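Local coordinates for down syndrome cell adhesion molecule, isoform AK (Drosophila melanogaster, PDB 4WVR), which is probably a homophilic cell-adhesion receptor, represented here by its seventh immunoglobulin domain, which crystallised with two copies in the assembly, at residues C30-G35 against I39-T44; W43-R48 against E55-L60; L60-S63 against S67-N70; L69-V74 against G80-I85. One frame throughout, in Å; residues are numbered along the deposited sequence.

Contact 1 (C30-G35 against I39-T44); sequences CMVQKG and ITIKWT
A disulfide cysteine lies directly against an indole here: Cys30 puts its CB 3.5 Å from Trp43 CZ2, and CH2 of the same ring is hardly farther away. The sulfur takes a more slanting position. Cys30 SG is 5.3 Å from the centroid of the six-membered ring of Trp43, 34° off the ring normal, an oblique sulfur-aromatic contact. SG is anti to the backbone N (chi1 -178°), which carries it across to the disulfide with Cys84, and on the way Cys30 SG passes Ile41 CG2 at 4.1 Å.

Farther along, branched aliphatic chains do the work. Val32 splits its two methyls between two partners. Val32 CG1 meets Ile39 CD1 tip to tip at 3.8 Å, while Val32 CG2 slides past Ile41 CD1, the two chains running in opposite directions. The same Ile39 CD1 also rests 4.0 Å from Gly35 O. The backbone of Gly35 turns so that a CB would press on this methyl and on the carbonyl of the residue before it, a place suited to a residue with no side chain.

Strands 26-31 and 40-45 belong to different sheets of the immunoglobulin sandwich, so this is packing across its interior, and no hydrogen bond joins the two segments. The polar end of Trp43 is met elsewhere, its NE1 bonding to Ser67 OG. The chemistry is thus that of an apolar, largely buried seam, in which a covalent sulfur bridge is wrapped by indole and isoleucine and is probably well shielded from water.

Contact 2 (W43-R48 against E55-L60); sequences WTLNSR and EGITIL
Ile59 lies across the pyrrole side of Trp43, the two side chains crossing obliquely, and this is where the packing is tight. Ile59 CG2 sits 3.7 Å from Trp43 CD1 and nearly as close to NE1, while Ile59 CD1 reaches back to Trp43 CB at 3.9 Å. Trp43 carries CG anti to its own carbonyl carbon (chi1 -65°), which lays the indole against Ile59. With an alanine in place of Trp43, Ile59 would probably lose the surface it rests on, and Ser67 its indole partner.

Toward the turn the fit slackens. Leu45 CD2 and Ile57 CD1 only graze, at 4.3 Å, although both are buried and share Phe82 and Ile50 as neighbours. Beyond them comes the solvent side: Arg48, closing a type I' turn that starts at Leu45, and Glu55 carry opposite charges, yet Arg48 NH2 and Glu55 OE1 stay 5.8 Å apart, too far for a salt bridge.

No hydrogen bond crosses between these segments, since strand 40-45 and strand 57-63 lie in opposing sheets. A tryptophan packed this way between the two layers is the core tryptophan of the immunoglobulin fold.

Contact 3 (L60-S63 against S67-N70); sequences LKLS and SVLN
Leu60 and Val68 face each other as a hydrogen-bonded antiparallel pair, bonded in both directions. Val68 N reaches Leu60 O at 2.8 Å, almost straight with 173° at the hydrogen. The return bond, from Leu60 N to Val68 O, is 3.0 Å long. Leu60 O receives a further, softer approach from the CA-H of Ser67, with CA at 3.4 Å. The next pair, Lys61 with Ser67, is non-hydrogen-bonded, and its CA atoms close to 4.3 Å.

These are neighbouring strands of the immunoglobulin sandwich, 57-63 and 66-71, joined as a beta hairpin, the D and E strands in the usual naming. They lie in the sheet of strands 26-31, 66-71 and 57-63, and strand 57-63 is an edge of that sheet within the chain.

Apolar contact is confined to the face that carries Leu60 and Val68. Val68 CG2, anti to its own carbonyl carbon, is turned to the other strand and is met by Leu62 CD2 and Leu62 CB, both at 3.9 Å. That face also packs on the second subunit: Leu60 touches Leu62 of the other copy, and Val68 touches its Gln29, consistent with a role for this sheet in pairing.

On the face turned to the opposing sheet stand Ser67 and Lys61. Ser67 is buried, and its OG is taken up by that sheet. Lys61 runs beside Ile41, and its NZ makes a weak hydrogen bond to Ile39 O.

Contact 4 (L69-V74 against G80-I85); sequences LNIAAV and GVFKCI
Phe82 overlaps the end of Ile71: the isoleucine CD1 comes to 3.6 Å from Phe82 CZ and lies 4.1 Å from CE2, the two chains approaching from opposite directions. The methyl meets the ring obliquely. Ile71 has CG1 anti to its carbonyl carbon, and an extended second torsion (chi2 176°) brings CD1 to the ring.

Leu69 takes the part of the ring nearer its root. Its CD1 touches Phe82 CD2 at 3.9 Å, the leucine chain crossing the phenylalanine at about a right angle. The second torsion of Leu69, chi2 146°, is off the staggered value; its branches also touch Trp43 and Ile57.

Phe82 stands two residues before the disulfide cysteine Cys84 on strand 80-87, the F strand of an immunoglobulin domain. Many members of the family have a tyrosine at this place, and the phenylalanine keeps the ring without the hydroxyl. Strand 66-71, which bears Leu69 and Ile71, is in the opposing sheet, and the contact between the segments is purely apolar, with no hydrogen bond across it.

Other residues complete the surroundings of the ring. Leu45 and Leu99 reach it from its own sheet, Ile57 from the opposite one, and the ring of Phe15 meets it with planes at about 55°. Leu99, on strand 92-99, also touches Ile71.

How the contacts relate
All four contacts belong to one immunoglobulin sandwich, and no active site or ligand is involved. Contacts 1, 2 and 4 pack sheet on sheet, whereas contact 3 is strand pairing within one sheet. The disulfide ties contact 1 to contact 4, Cys30 SG to Cys84 SG at 2.0 Å. Trp43, shared by contacts 1 and 2, also reaches contact 3 through NE1 to Ser67 OG at 2.9 Å, and its CE3 lies 3.5 Å from Leu69 CD1, used in contact 4. The centres of contacts 2 and 4 are about 6 Å apart, those of contacts 1 and 2 about 14 Å. All four contacts have residues that touch the second subunit, contact 3 the most, with five.

Contact 1 (C30-G35 against I39-T44)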
# COMPACT_ATOMS: atom_id res chain seq x y z
N CYS A 30 -4.09 -2.93 -3.77
CA CYS A 30 -5.37 -3.23 -4.39
C CYS A 30 -6.30 -3.79 -3.32
O CYS A 30 -6.17 -4.94 -2.91
CB CYS A 30 -5.21 -4.22 -5.54
SG CYS A 30 -6.74 -4.60 -6.41
N MET A 31 -7.23 -2.96 -2.86
CA MET A 31 -8.09 -3.35 -1.76
C MET A 31 -9.53 -3.54 -2.23
O MET A 31 -10.23 -2.58 -2.54
CB MET A 31 -8.03 -2.32 -0.63
CG MET A 31 -6.70 -2.34 0.13
SD MET A 31 -6.49 -0.93 1.25
CE MET A 31 -6.28 0.40 0.07
N VAL A 32 -9.95 -4.80 -2.28
CA VAL A 32 -11.31 -5.14 -2.65
C VAL A 32 -12.26 -4.75 -1.53
O VAL A 32 -11.99 -5.00 -0.35
CB VAL A 32 -11.44 -6.64 -2.97
CG1 VAL A 32 -12.88 -7.02 -3.25
CG2 VAL A 32 -10.54 -7.02 -4.14
N GLN A 33 -13.37 -4.11 -1.88
CA GLN A 33 -14.37 -3.72 -0.89
C GLN A 33 -15.49 -4.76 -0.86
O GLN A 33 -15.47 -5.69 -0.06
CB GLN A 33 -14.92 -2.33 -1.21
CG GLN A 33 -13.83 -1.28 -1.35
CD GLN A 33 -12.97 -1.15 -0.11
OE1 GLN A 33 -13.49 -1.07 1.01
NE2 GLN A 33 -11.65 -1.15 -0.29
N LYS A 34 -16.48 -4.59 -1.73
CA LYS A 34 -17.55 -5.57 -1.87
C LYS A 34 -17.04 -6.79 -2.62
O LYS A 34 -16.13 -6.68 -3.45
CB LYS A 34 -18.75 -4.96 -2.60
CG LYS A 34 -19.29 -3.69 -1.96
CD LYS A 34 -19.86 -3.98 -0.58
CE LYS A 34 -20.47 -2.73 0.03
NZ LYS A 34 -21.14 -3.04 1.33
N GLY A 35 -17.63 -7.95 -2.34
CA GLY A 35 -17.31 -9.16 -3.07
C GLY A 35 -17.21 -10.39 -2.19
O GLY A 35 -16.65 -10.34 -1.10
N ILE A 39 -11.47 -14.65 -3.62
CA ILE A 39 -11.27 -13.71 -4.72
C ILE A 39 -9.85 -13.83 -5.25
O ILE A 39 -8.89 -13.80 -4.48
CB ILE A 39 -11.53 -12.26 -4.27
CG1 ILE A 39 -12.96 -12.11 -3.76
CG2 ILE A 39 -11.27 -11.29 -5.41
CD1 ILE A 39 -13.23 -10.78 -3.10
N THR A 40 -9.72 -13.98 -6.56
CA THR A 40 -8.41 -14.01 -7.19
C THR A 40 -8.00 -12.59 -7.57
O THR A 40 -8.77 -11.86 -8.19
CB THR A 40 -8.39 -14.90 -8.44
OG1 THR A 40 -8.62 -16.26 -8.06
CG2 THR A 40 -7.04 -14.82 -9.15
N ILE A 41 -6.80 -12.19 -7.17
CA ILE A 41 -6.32 -10.84 -7.46
C ILE A 41 -5.00 -10.89 -8.21
O ILE A 41 -4.00 -11.39 -7.70
CB ILE A 41 -6.15 -10.02 -6.17
CG1 ILE A 41 -7.44 -10.04 -5.35
CG2 ILE A 41 -5.77 -8.60 -6.51
CD1 ILE A 41 -7.35 -9.30 -4.03
N LYS A 42 -5.00 -10.36 -9.43
CA LYS A 42 -3.82 -10.41 -10.27
C LYS A 42 -3.52 -9.06 -10.89
O LYS A 42 -4.37 -8.17 -10.91
CB LYS A 42 -3.98 -11.47 -11.36
CG LYS A 42 -5.22 -11.28 -12.20
CD LYS A 42 -5.39 -12.43 -13.18
CE LYS A 42 -6.62 -12.23 -14.05
NZ LYS A 42 -6.78 -13.36 -15.00
N TRP A 43 -2.31 -8.92 -11.42
CA TRP A 43 -1.84 -7.64 -11.93
C TRP A 43 -1.37 -7.72 -13.37
O TRP A 43 -0.87 -8.76 -13.82
CB TRP A 43 -0.70 -7.11 -11.06
CG TRP A 43 -1.09 -6.77 -9.65
CD1 TRP A 43 -1.19 -7.63 -8.59
CD2 TRP A 43 -1.40 -5.47 -9.13
NE1 TRP A 43 -1.55 -6.95 -7.46
CE2 TRP A 43 -1.69 -5.62 -7.76
CE3 TRP A 43 -1.48 -4.19 -9.70
CZ2 TRP A 43 -2.05 -4.55 -6.95
CZ3 TRP A 43 -1.83 -3.12 -8.89
CH2 TRP A 43 -2.11 -3.31 -7.53
N THR A 44 -1.53 -6.63 -14.10
CA THR A 44 -0.92 -6.49 -15.42
C THR A 44 -0.19 -5.16 -15.53
O THR A 44 -0.56 -4.18 -14.88
CB THR A 44 -1.95 -6.61 -16.57
OG1 THR A 44 -2.94 -5.58 -16.43
CG2 THR A 44 -2.63 -7.97 -16.54

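Contact 2 (W43-R48 against E55-L60)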
# COMPACT_ATOMS: atom_id res chain seq x y z
N TRP A 43 -2.31 -8.92 -11.42
CA TRP A 43 -1.84 -7.64 -11.93
C TRP A 43 -1.37 -7.72 -13.37
O TRP A 43 -0.87 -8.76 -13.82
CB TRP A 43 -0.70 -7.11 -11.06
CG TRP A 43 -1.09 -6.77 -9.65
CD1 TRP A 43 -1.19 -7.63 -8.59
CD2 TRP A 43 -1.40 -5.47 -9.13
NE1 TRP A 43 -1.55 -6.95 -7.46
CE2 TRP A 43 -1.69 -5.62 -7.76
CE3 TRP A 43 -1.48 -4.19 -9.70
CZ2 TRP A 43 -2.05 -4.55 -6.95
CZ3 TRP A 43 -1.83 -3.12 -8.89
CH2 TRP A 43 -2.11 -3.31 -7.53
N THR A 44 -1.53 -6.63 -14.10
CA THR A 44 -0.92 -6.49 -15.42
C THR A 44 -0.19 -5.16 -15.53
O THR A 44 -0.56 -4.18 -14.88
CB THR A 44 -1.95 -6.61 -16.57
OG1 THR A 44 -2.94 -5.58 -16.43
CG2 THR A 44 -2.63 -7.97 -16.54
N LEU A 45 0.87 -5.14 -16.34
CA LEU A 45 1.55 -3.90 -16.69
C LEU A 45 1.51 -3.75 -18.20
O LEU A 45 2.15 -4.52 -18.91
CB LEU A 45 3.00 -3.91 -16.19
CG LEU A 45 3.88 -2.76 -16.68
CD1 LEU A 45 3.28 -1.42 -16.26
CD2 LEU A 45 5.31 -2.90 -16.16
N ASN A 46 0.76 -2.76 -18.67
CA ASN A 46 0.51 -2.59 -20.10
C ASN A 46 -0.03 -3.88 -20.71
O ASN A 46 0.50 -4.39 -21.70
CB ASN A 46 1.78 -2.15 -20.82
CG ASN A 46 2.33 -0.85 -20.28
OD1 ASN A 46 1.59 0.11 -20.08
ND2 ASN A 46 3.63 -0.82 -20.02
N SER A 47 -1.07 -4.41 -20.06
CA SER A 47 -1.84 -5.56 -20.52
C SER A 47 -1.13 -6.91 -20.41
O SER A 47 -1.76 -7.95 -20.60
CB SER A 47 -2.30 -5.35 -21.97
OG SER A 47 -3.05 -4.15 -22.09
N ARG A 48 0.16 -6.92 -20.09
CA ARG A 48 0.85 -8.20 -19.91
C ARG A 48 0.95 -8.56 -18.42
O ARG A 48 1.31 -7.72 -17.59
CB ARG A 48 2.23 -8.18 -20.57
CG ARG A 48 3.23 -7.25 -19.92
CD ARG A 48 4.56 -7.23 -20.65
NE ARG A 48 5.53 -6.37 -19.98
CZ ARG A 48 5.60 -5.05 -20.14
NH1 ARG A 48 4.75 -4.43 -20.95
NH2 ARG A 48 6.52 -4.35 -19.49
N GLU A 55 10.38 -8.29 -13.49
CA GLU A 55 10.85 -6.93 -13.76
C GLU A 55 11.13 -6.17 -12.46
O GLU A 55 11.02 -4.94 -12.41
CB GLU A 55 9.85 -6.15 -14.62
CG GLU A 55 9.67 -6.70 -16.03
CD GLU A 55 10.92 -6.58 -16.88
OE1 GLU A 55 11.58 -5.52 -16.82
OE2 GLU A 55 11.24 -7.55 -17.60
N GLY A 56 11.49 -6.90 -11.41
CA GLY A 56 11.78 -6.29 -10.12
C GLY A 56 10.56 -5.74 -9.43
O GLY A 56 10.66 -4.82 -8.62
N ILE A 57 9.39 -6.30 -9.75
CA ILE A 57 8.14 -5.87 -9.14
C ILE A 57 7.64 -6.87 -8.10
O ILE A 57 7.41 -8.04 -8.42
CB ILE A 57 7.04 -5.67 -10.20
CG1 ILE A 57 7.45 -4.61 -11.21
CG2 ILE A 57 5.71 -5.30 -9.53
CD1 ILE A 57 6.48 -4.46 -12.36
N THR A 58 7.48 -6.42 -6.86
CA THR A 58 6.96 -7.28 -5.80
C THR A 58 5.43 -7.31 -5.81
O THR A 58 4.78 -6.27 -5.89
CB THR A 58 7.45 -6.82 -4.41
OG1 THR A 58 8.88 -6.82 -4.36
CG2 THR A 58 6.91 -7.74 -3.32
N ILE A 59 4.87 -8.51 -5.72
CA ILE A 59 3.43 -8.69 -5.63
C ILE A 59 3.11 -9.67 -4.50
O ILE A 59 3.65 -10.77 -4.47
CB ILE A 59 2.84 -9.21 -6.96
CG1 ILE A 59 3.01 -8.17 -8.06
CG2 ILE A 59 1.38 -9.58 -6.79
CD1 ILE A 59 2.52 -8.63 -9.42
N LEU A 60 2.25 -9.26 -3.58
CA LEU A 60 1.90 -10.12 -2.45
C LEU A 60 0.42 -10.05 -2.09
O LEU A 60 -0.13 -8.97 -1.88
CB LEU A 60 2.74 -9.76 -1.22
CG LEU A 60 2.38 -10.55 0.04
CD1 LEU A 60 2.76 -12.02 -0.13
CD2 LEU A 60 3.05 -9.96 1.27

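Contact 3 (L60-S63 against S67-N70)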
# COMPACT_ATOMS: atom_id res chain seq x y z
N LEU A 60 2.25 -9.26 -3.58
CA LEU A 60 1.90 -10.12 -2.45
C LEU A 60 0.42 -10.05 -2.09
O LEU A 60 -0.13 -8.97 -1.88
CB LEU A 60 2.74 -9.76 -1.22
CG LEU A 60 2.38 -10.55 0.04
CD1 LEU A 60 2.76 -12.02 -0.13
CD2 LEU A 60 3.05 -9.96 1.27
N LYS A 61 -0.22 -11.22 -2.03
CA LYS A 61 -1.58 -11.29 -1.51
C LYS A 61 -1.55 -11.17 0.01
O LYS A 61 -1.22 -12.12 0.71
CB LYS A 61 -2.27 -12.59 -1.93
CG LYS A 61 -3.77 -12.56 -1.71
CD LYS A 61 -4.53 -12.69 -3.02
CE LYS A 61 -6.03 -12.88 -2.78
NZ LYS A 61 -6.36 -14.23 -2.26
N LEU A 62 -1.93 -10.00 0.50
CA LEU A 62 -1.80 -9.67 1.92
C LEU A 62 -2.93 -10.28 2.75
O LEU A 62 -2.75 -10.59 3.93
CB LEU A 62 -1.79 -8.15 2.09
CG LEU A 62 -1.47 -7.61 3.48
CD1 LEU A 62 -0.07 -8.03 3.90
CD2 LEU A 62 -1.61 -6.09 3.52
N SER A 63 -4.09 -10.44 2.13
CA SER A 63 -5.26 -10.95 2.82
C SER A 63 -6.21 -11.50 1.76
O SER A 63 -5.92 -11.41 0.57
CB SER A 63 -5.93 -9.85 3.65
OG SER A 63 -6.70 -9.00 2.82
N SER A 67 -4.27 -7.11 -2.23
CA SER A 67 -2.99 -7.44 -2.84
C SER A 67 -2.12 -6.19 -2.91
O SER A 67 -2.59 -5.12 -3.28
CB SER A 67 -3.18 -8.03 -4.24
OG SER A 67 -1.93 -8.27 -4.87
N VAL A 68 -0.84 -6.34 -2.56
CA VAL A 68 0.09 -5.22 -2.51
C VAL A 68 1.15 -5.30 -3.61
O VAL A 68 1.81 -6.33 -3.77
CB VAL A 68 0.81 -5.14 -1.16
CG1 VAL A 68 1.60 -3.84 -1.07
CG2 VAL A 68 -0.18 -5.26 -0.02
N LEU A 69 1.32 -4.22 -4.35
CA LEU A 69 2.36 -4.15 -5.36
C LEU A 69 3.43 -3.15 -4.92
O LEU A 69 3.11 -2.06 -4.47
CB LEU A 69 1.77 -3.76 -6.72
CG LEU A 69 2.70 -3.76 -7.94
CD1 LEU A 69 1.95 -4.17 -9.19
CD2 LEU A 69 3.34 -2.38 -8.14
N ASN A 70 4.69 -3.55 -5.03
CA ASN A 70 5.80 -2.67 -4.69
C ASN A 70 6.90 -2.71 -5.74
O ASN A 70 7.28 -3.78 -6.22
CB ASN A 70 6.39 -3.04 -3.32
CG ASN A 70 7.50 -2.10 -2.88
OD1 ASN A 70 8.68 -2.47 -2.84
ND2 ASN A 70 7.14 -0.86 -2.58

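Contact 4 (L69-V74 against G80-I85)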
# COMPACT_ATOMS: atom_id res chain seq x y z
N LEU A 69 1.32 -4.22 -4.35
CA LEU A 69 2.36 -4.15 -5.36
C LEU A 69 3.43 -3.15 -4.92
O LEU A 69 3.11 -2.06 -4.47
CB LEU A 69 1.77 -3.76 -6.72
CG LEU A 69 2.70 -3.76 -7.94
CD1 LEU A 69 1.95 -4.17 -9.19
CD2 LEU A 69 3.34 -2.38 -8.14
N ASN A 70 4.69 -3.55 -5.03
CA ASN A 70 5.80 -2.67 -4.69
C ASN A 70 6.90 -2.71 -5.74
O ASN A 70 7.28 -3.78 -6.22
CB ASN A 70 6.39 -3.04 -3.32
CG ASN A 70 7.50 -2.10 -2.88
OD1 ASN A 70 8.68 -2.47 -2.84
ND2 ASN A 70 7.14 -0.86 -2.58
N ILE A 71 7.39 -1.53 -6.10
CA ILE A 71 8.55 -1.44 -6.97
C ILE A 71 9.69 -0.84 -6.16
O ILE A 71 9.75 0.38 -5.97
CB ILE A 71 8.28 -0.59 -8.22
CG1 ILE A 71 7.02 -1.10 -8.94
CG2 ILE A 71 9.49 -0.60 -9.15
CD1 ILE A 71 6.62 -0.26 -10.14
N ALA A 72 10.57 -1.70 -5.66
CA ALA A 72 11.61 -1.30 -4.71
C ALA A 72 12.53 -0.22 -5.27
O ALA A 72 12.92 0.70 -4.55
CB ALA A 72 12.42 -2.52 -4.29
N ALA A 73 12.89 -0.34 -6.54
CA ALA A 73 13.72 0.65 -7.22
C ALA A 73 13.18 0.90 -8.62
O ALA A 73 13.41 0.11 -9.54
CB ALA A 73 15.17 0.18 -7.29
N VAL A 74 12.46 2.00 -8.78
CA VAL A 74 11.81 2.33 -10.05
C VAL A 74 12.82 2.62 -11.15
O VAL A 74 13.73 3.43 -10.98
CB VAL A 74 10.87 3.54 -9.91
CG1 VAL A 74 10.37 3.99 -11.27
CG2 VAL A 74 9.69 3.20 -8.99
N GLY A 80 4.17 2.80 -17.45
CA GLY A 80 2.94 2.31 -18.05
C GLY A 80 1.77 2.13 -17.11
O GLY A 80 1.77 2.60 -15.97
N VAL A 81 0.76 1.42 -17.61
CA VAL A 81 -0.49 1.25 -16.89
C VAL A 81 -0.49 -0.00 -16.03
O VAL A 81 -0.39 -1.12 -16.54
CB VAL A 81 -1.69 1.19 -17.87
CG1 VAL A 81 -3.00 1.14 -17.10
CG2 VAL A 81 -1.66 2.38 -18.82
N PHE A 82 -0.59 0.18 -14.72
CA PHE A 82 -0.74 -0.95 -13.81
C PHE A 82 -2.21 -1.22 -13.56
O PHE A 82 -2.96 -0.33 -13.17
CB PHE A 82 -0.02 -0.68 -12.48
CG PHE A 82 1.48 -0.71 -12.59
CD1 PHE A 82 2.18 0.40 -13.01
CD2 PHE A 82 2.18 -1.86 -12.27
CE1 PHE A 82 3.56 0.37 -13.11
CE2 PHE A 82 3.56 -1.90 -12.37
CZ PHE A 82 4.25 -0.78 -12.79
N LYS A 83 -2.62 -2.45 -13.80
CA LYS A 83 -4.01 -2.82 -13.58
C LYS A 83 -4.12 -3.92 -12.54
O LYS A 83 -3.39 -4.91 -12.59
CB LYS A 83 -4.66 -3.27 -14.89
CG LYS A 83 -6.13 -3.65 -14.74
CD LYS A 83 -6.68 -4.20 -16.05
CE LYS A 83 -6.51 -3.20 -17.18
NZ LYS A 83 -7.00 -3.75 -18.48
N CYS A 84 -5.01 -3.72 -11.58
CA CYS A 84 -5.36 -4.78 -10.64
C CYS A 84 -6.68 -5.39 -11.05
O CYS A 84 -7.66 -4.67 -11.25
CB CYS A 84 -5.45 -4.24 -9.22
SG CYS A 84 -5.97 -5.51 -8.05
N ILE A 85 -6.71 -6.71 -11.18
CA ILE A 85 -7.93 -7.42 -11.54
C ILE A 85 -8.38 -8.33 -10.40
O ILE A 85 -7.63 -9.18 -9.94
CB ILE A 85 -7.74 -8.26 -12.82
CG1 ILE A 85 -7.18 -7.40 -13.95
CG2 ILE A 85 -9.05 -8.91 -13.22
CD1 ILE A 85 -6.75 -8.18 -15.16